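Uncharacterized protein (Bacteroides ovatus, PDB 4IRT) is of unknown function but belongs to the BNR-repeat beta-propeller proteins and is a putative neuraminidase, an enzyme type that removes sialic acid from glycans. Local coordinates at residues E128-V140 / Y180-H192. Numbering follows the deposited sequence.
Sequences EFYPLSGGDLLFV and YWQLYVDEKGTIH
Y130 OH and the backbone N of L183 are joined through a water. The water lies 2.6 Å from Y130 OH, at the edge and in the plane of the phenol ring, and it accepts from L183 N at 3.1 Å. The ring itself lies across L183. L183 CB sits over one face of the Y130 ring, 4.1 Å from its centroid and 25° off the normal, a CH-pi contact offset toward the rim. At the other end of the tyrosine, Y130 CB packs on V185 CG2 at 3.6 Å. Y130 chi1 of -52° sets the ring anti to its carbonyl carbon, which carries it across to the 180-185 strand.

The two segments come from the two first hairpins of neighbouring four-stranded antiparallel sheets, consistent with adjacent blades of a beta-propeller. Their inner strands run roughly parallel, 21° apart, and side chains and waters join them without a clear direct hydrogen bond.

Toward the turns, I191 CD1 meets L138 CD2 tip to tip at 4.0 Å and also touches L132 CD2. At the opposite end, V140 CG1 lies 3.6 Å from W181 NE1. W181 NE1 donates to a second water at 3.0 Å. This water lies unusually close to E128 OE2, so a link through it to the carboxylate is doubtful. At the turn end, a further water accepts from S133 N and donates to G189 O. G189 closes a type I turn begun by D186. D186 OD1 takes K188 N and T190 N from opposite faces of its carboxylate plane, while OD2 accepts from H192 NE2 at 2.8 Å.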
# COMPACT_ATOMS: atom_id res chain seq x y z
N GLU A 128 5.41 5.65 -3.48
CA GLU A 128 5.30 4.19 -3.49
C GLU A 128 6.36 3.59 -4.39
O GLU A 128 6.53 4.07 -5.52
CB GLU A 128 3.94 3.72 -4.04
CG GLU A 128 2.68 4.31 -3.46
CD GLU A 128 1.46 4.11 -4.38
OE1 GLU A 128 1.39 3.13 -5.13
OE2 GLU A 128 0.56 4.97 -4.41
N PHE A 129 7.02 2.53 -3.92
CA PHE A 129 8.00 1.77 -4.68
C PHE A 129 7.46 0.36 -4.97
O PHE A 129 6.76 -0.22 -4.14
CB PHE A 129 9.29 1.60 -3.90
CG PHE A 129 10.11 2.86 -3.75
CD1 PHE A 129 10.93 3.30 -4.78
CD2 PHE A 129 10.11 3.56 -2.56
CE1 PHE A 129 11.68 4.45 -4.63
CE2 PHE A 129 10.87 4.69 -2.41
CZ PHE A 129 11.68 5.13 -3.45
N TYR A 130 7.85 -0.19 -6.12
CA TYR A 130 7.57 -1.58 -6.50
C TYR A 130 8.78 -2.12 -7.22
O TYR A 130 9.39 -1.41 -8.05
CB TYR A 130 6.33 -1.68 -7.40
CG TYR A 130 5.13 -0.98 -6.81
CD1 TYR A 130 4.28 -1.64 -5.93
CD2 TYR A 130 4.87 0.38 -7.09
CE1 TYR A 130 3.20 -1.00 -5.36
CE2 TYR A 130 3.81 1.03 -6.50
CZ TYR A 130 2.97 0.34 -5.64
OH TYR A 130 1.92 0.97 -5.06
N PRO A 131 9.14 -3.38 -6.94
CA PRO A 131 10.26 -3.97 -7.64
C PRO A 131 9.85 -4.57 -8.98
O PRO A 131 8.78 -5.17 -9.09
CB PRO A 131 10.69 -5.09 -6.68
CG PRO A 131 9.40 -5.57 -6.16
CD PRO A 131 8.51 -4.34 -6.03
N LEU A 132 10.70 -4.42 -9.99
CA LEU A 132 10.44 -4.92 -11.33
C LEU A 132 11.37 -6.10 -11.55
O LEU A 132 12.37 -6.25 -10.85
CB LEU A 132 10.75 -3.85 -12.37
CG LEU A 132 9.88 -2.59 -12.28
CD1 LEU A 132 10.34 -1.60 -13.34
CD2 LEU A 132 8.41 -2.95 -12.46
N SER A 133 11.05 -6.92 -12.55
CA SER A 133 11.92 -8.05 -12.90
C SER A 133 13.31 -7.55 -13.25
O SER A 133 13.45 -6.50 -13.86
CB SER A 133 11.32 -8.84 -14.06
OG SER A 133 10.34 -9.70 -13.55
N GLY A 134 14.32 -8.27 -12.80
CA GLY A 134 15.70 -7.96 -13.12
C GLY A 134 16.42 -6.98 -12.20
O GLY A 134 17.55 -6.63 -12.46
N GLY A 135 15.76 -6.48 -11.16
CA GLY A 135 16.43 -5.61 -10.21
C GLY A 135 16.12 -4.13 -10.30
O GLY A 135 16.44 -3.40 -9.38
N ASP A 136 15.46 -3.71 -11.39
CA ASP A 136 15.01 -2.33 -11.57
C ASP A 136 13.89 -2.01 -10.56
O ASP A 136 13.31 -2.92 -9.97
CB ASP A 136 14.49 -2.10 -13.00
CG ASP A 136 15.61 -1.95 -14.02
OD1 ASP A 136 16.80 -2.16 -13.69
OD2 ASP A 136 15.28 -1.63 -15.19
N LEU A 137 13.60 -0.73 -10.36
CA LEU A 137 12.50 -0.33 -9.50
C LEU A 137 11.49 0.55 -10.24
O LEU A 137 11.84 1.23 -11.20
CB LEU A 137 12.97 0.44 -8.26
CG LEU A 137 13.87 -0.30 -7.29
CD1 LEU A 137 14.16 0.58 -6.08
CD2 LEU A 137 13.26 -1.64 -6.91
N LEU A 138 10.25 0.51 -9.76
CA LEU A 138 9.21 1.45 -10.15
C LEU A 138 8.93 2.39 -8.99
O LEU A 138 8.95 1.97 -7.84
CB LEU A 138 7.92 0.69 -10.47
CG LEU A 138 6.96 1.39 -11.41
CD1 LEU A 138 7.47 1.35 -12.85
CD2 LEU A 138 5.59 0.74 -11.32
N PHE A 139 8.67 3.66 -9.30
CA PHE A 139 8.24 4.62 -8.31
C PHE A 139 7.00 5.29 -8.83
O PHE A 139 6.94 5.70 -9.98
CB PHE A 139 9.30 5.66 -8.05
CG PHE A 139 8.96 6.64 -6.92
CD1 PHE A 139 8.95 6.23 -5.59
CD2 PHE A 139 8.76 7.98 -7.20
CE1 PHE A 139 8.74 7.15 -4.56
CE2 PHE A 139 8.53 8.89 -6.19
CZ PHE A 139 8.53 8.49 -4.88
N VAL A 140 6.01 5.40 -7.97
CA VAL A 140 4.77 6.06 -8.30
C VAL A 140 4.46 7.08 -7.22
O VAL A 140 4.70 6.83 -6.03
CB VAL A 140 3.59 5.09 -8.45
CG1 VAL A 140 2.33 5.88 -8.76
CG2 VAL A 140 3.85 4.09 -9.54
N TYR A 180 -7.75 7.65 -6.96
CA TYR A 180 -6.92 7.08 -5.91
C TYR A 180 -6.66 5.66 -6.28
O TYR A 180 -7.60 4.89 -6.51
CB TYR A 180 -7.59 7.15 -4.55
CG TYR A 180 -7.75 8.56 -4.10
CD1 TYR A 180 -6.73 9.20 -3.40
CD2 TYR A 180 -8.90 9.26 -4.39
CE1 TYR A 180 -6.87 10.53 -3.00
CE2 TYR A 180 -9.04 10.59 -4.00
CZ TYR A 180 -8.02 11.21 -3.31
OH TYR A 180 -8.19 12.53 -2.95
N TRP A 181 -5.37 5.32 -6.35
CA TRP A 181 -4.92 4.07 -6.93
C TRP A 181 -4.13 3.21 -5.97
O TRP A 181 -3.71 3.66 -4.93
CB TRP A 181 -4.06 4.36 -8.18
CG TRP A 181 -2.89 5.29 -7.90
CD1 TRP A 181 -1.69 4.98 -7.39
CD2 TRP A 181 -2.89 6.72 -8.13
NE1 TRP A 181 -0.91 6.13 -7.25
CE2 TRP A 181 -1.63 7.21 -7.73
CE3 TRP A 181 -3.84 7.61 -8.63
CZ2 TRP A 181 -1.31 8.55 -7.79
CZ3 TRP A 181 -3.52 8.93 -8.71
CH2 TRP A 181 -2.26 9.41 -8.28
N GLN A 182 -3.93 1.96 -6.38
CA GLN A 182 -3.00 1.00 -5.77
C GLN A 182 -2.47 0.06 -6.84
O GLN A 182 -3.11 -0.13 -7.89
CB GLN A 182 -3.66 0.20 -4.61
CG GLN A 182 -5.00 -0.48 -4.98
CD GLN A 182 -6.21 0.41 -4.81
OE1 GLN A 182 -6.23 1.33 -3.99
NE2 GLN A 182 -7.26 0.13 -5.61
N LEU A 183 -1.26 -0.45 -6.62
CA LEU A 183 -0.57 -1.28 -7.60
C LEU A 183 0.04 -2.48 -6.93
O LEU A 183 0.14 -2.53 -5.70
CB LEU A 183 0.55 -0.51 -8.32
CG LEU A 183 0.13 0.74 -9.05
CD1 LEU A 183 0.21 1.96 -8.16
CD2 LEU A 183 0.95 1.04 -10.28
N TYR A 184 0.47 -3.40 -7.76
CA TYR A 184 1.20 -4.58 -7.33
C TYR A 184 1.96 -5.13 -8.52
O TYR A 184 1.43 -5.16 -9.64
CB TYR A 184 0.23 -5.62 -6.81
CG TYR A 184 0.86 -6.83 -6.15
CD1 TYR A 184 1.26 -6.77 -4.82
CD2 TYR A 184 0.97 -8.06 -6.82
CE1 TYR A 184 1.81 -7.87 -4.18
CE2 TYR A 184 1.51 -9.18 -6.18
CZ TYR A 184 1.92 -9.07 -4.83
OH TYR A 184 2.45 -10.14 -4.15
N VAL A 185 3.20 -5.58 -8.30
CA VAL A 185 3.95 -6.21 -9.38
C VAL A 185 3.97 -7.69 -9.07
O VAL A 185 4.46 -8.10 -8.00
CB VAL A 185 5.37 -5.65 -9.49
CG1 VAL A 185 6.14 -6.38 -10.58
CG2 VAL A 185 5.29 -4.15 -9.78
N ASP A 186 3.40 -8.49 -9.96
CA ASP A 186 3.21 -9.90 -9.66
C ASP A 186 4.49 -10.70 -9.84
O ASP A 186 5.55 -10.16 -10.17
CB ASP A 186 2.00 -10.51 -10.38
CG ASP A 186 2.18 -10.64 -11.89
OD1 ASP A 186 3.34 -10.64 -12.38
OD2 ASP A 186 1.16 -10.77 -12.59
N GLU A 187 4.40 -11.99 -9.58
CA GLU A 187 5.60 -12.85 -9.62
C GLU A 187 6.13 -13.08 -11.03
O GLU A 187 7.21 -13.66 -11.20
CB GLU A 187 5.34 -14.14 -8.84
CG GLU A 187 5.21 -13.82 -7.37
CD GLU A 187 4.47 -14.86 -6.54
OE1 GLU A 187 4.46 -16.03 -6.92
OE2 GLU A 187 3.92 -14.49 -5.46
N LYS A 188 5.37 -12.66 -12.04
CA LYS A 188 5.81 -12.71 -13.44
C LYS A 188 6.32 -11.36 -13.95
O LYS A 188 6.73 -11.22 -15.13
CB LYS A 188 4.67 -13.18 -14.32
CG LYS A 188 4.26 -14.61 -14.01
CD LYS A 188 3.47 -15.22 -15.13
CE LYS A 188 1.99 -15.29 -14.81
NZ LYS A 188 1.33 -16.19 -15.79
N GLY A 189 6.29 -10.36 -13.08
CA GLY A 189 6.81 -9.03 -13.40
C GLY A 189 5.76 -8.13 -14.04
O GLY A 189 6.09 -7.04 -14.48
N THR A 190 4.51 -8.57 -14.07
CA THR A 190 3.41 -7.73 -14.57
C THR A 190 3.04 -6.66 -13.53
O THR A 190 2.87 -6.95 -12.32
CB THR A 190 2.19 -8.59 -14.93
OG1 THR A 190 2.56 -9.54 -15.94
CG2 THR A 190 1.01 -7.76 -15.42
N ILE A 191 2.85 -5.44 -13.99
CA ILE A 191 2.41 -4.35 -13.12
C ILE A 191 0.90 -4.29 -13.18
O ILE A 191 0.33 -4.06 -14.26
CB ILE A 191 2.97 -2.99 -13.56
CG1 ILE A 191 4.50 -3.01 -13.66
CG2 ILE A 191 2.47 -1.89 -12.63
CD1 ILE A 191 5.07 -1.81 -14.40
N HIS A 192 0.26 -4.44 -12.02
CA HIS A 192 -1.17 -4.30 -11.90
C HIS A 192 -1.51 -2.95 -11.32
O HIS A 192 -0.81 -2.46 -10.45
CB HIS A 192 -1.75 -5.41 -10.99
CG HIS A 192 -1.49 -6.79 -11.49
ND1 HIS A 192 -2.40 -7.48 -12.25
CD2 HIS A 192 -0.40 -7.60 -11.39
CE1 HIS A 192 -1.90 -8.65 -12.59
NE2 HIS A 192 -0.69 -8.76 -12.06
O HOH W 1 1.04 7.20 -5.28
O HOH W 2 -1.63 3.11 -3.20
O HOH W 3 -0.29 0.30 -3.80
O HOH W 4 8.90 -6.26 -14.26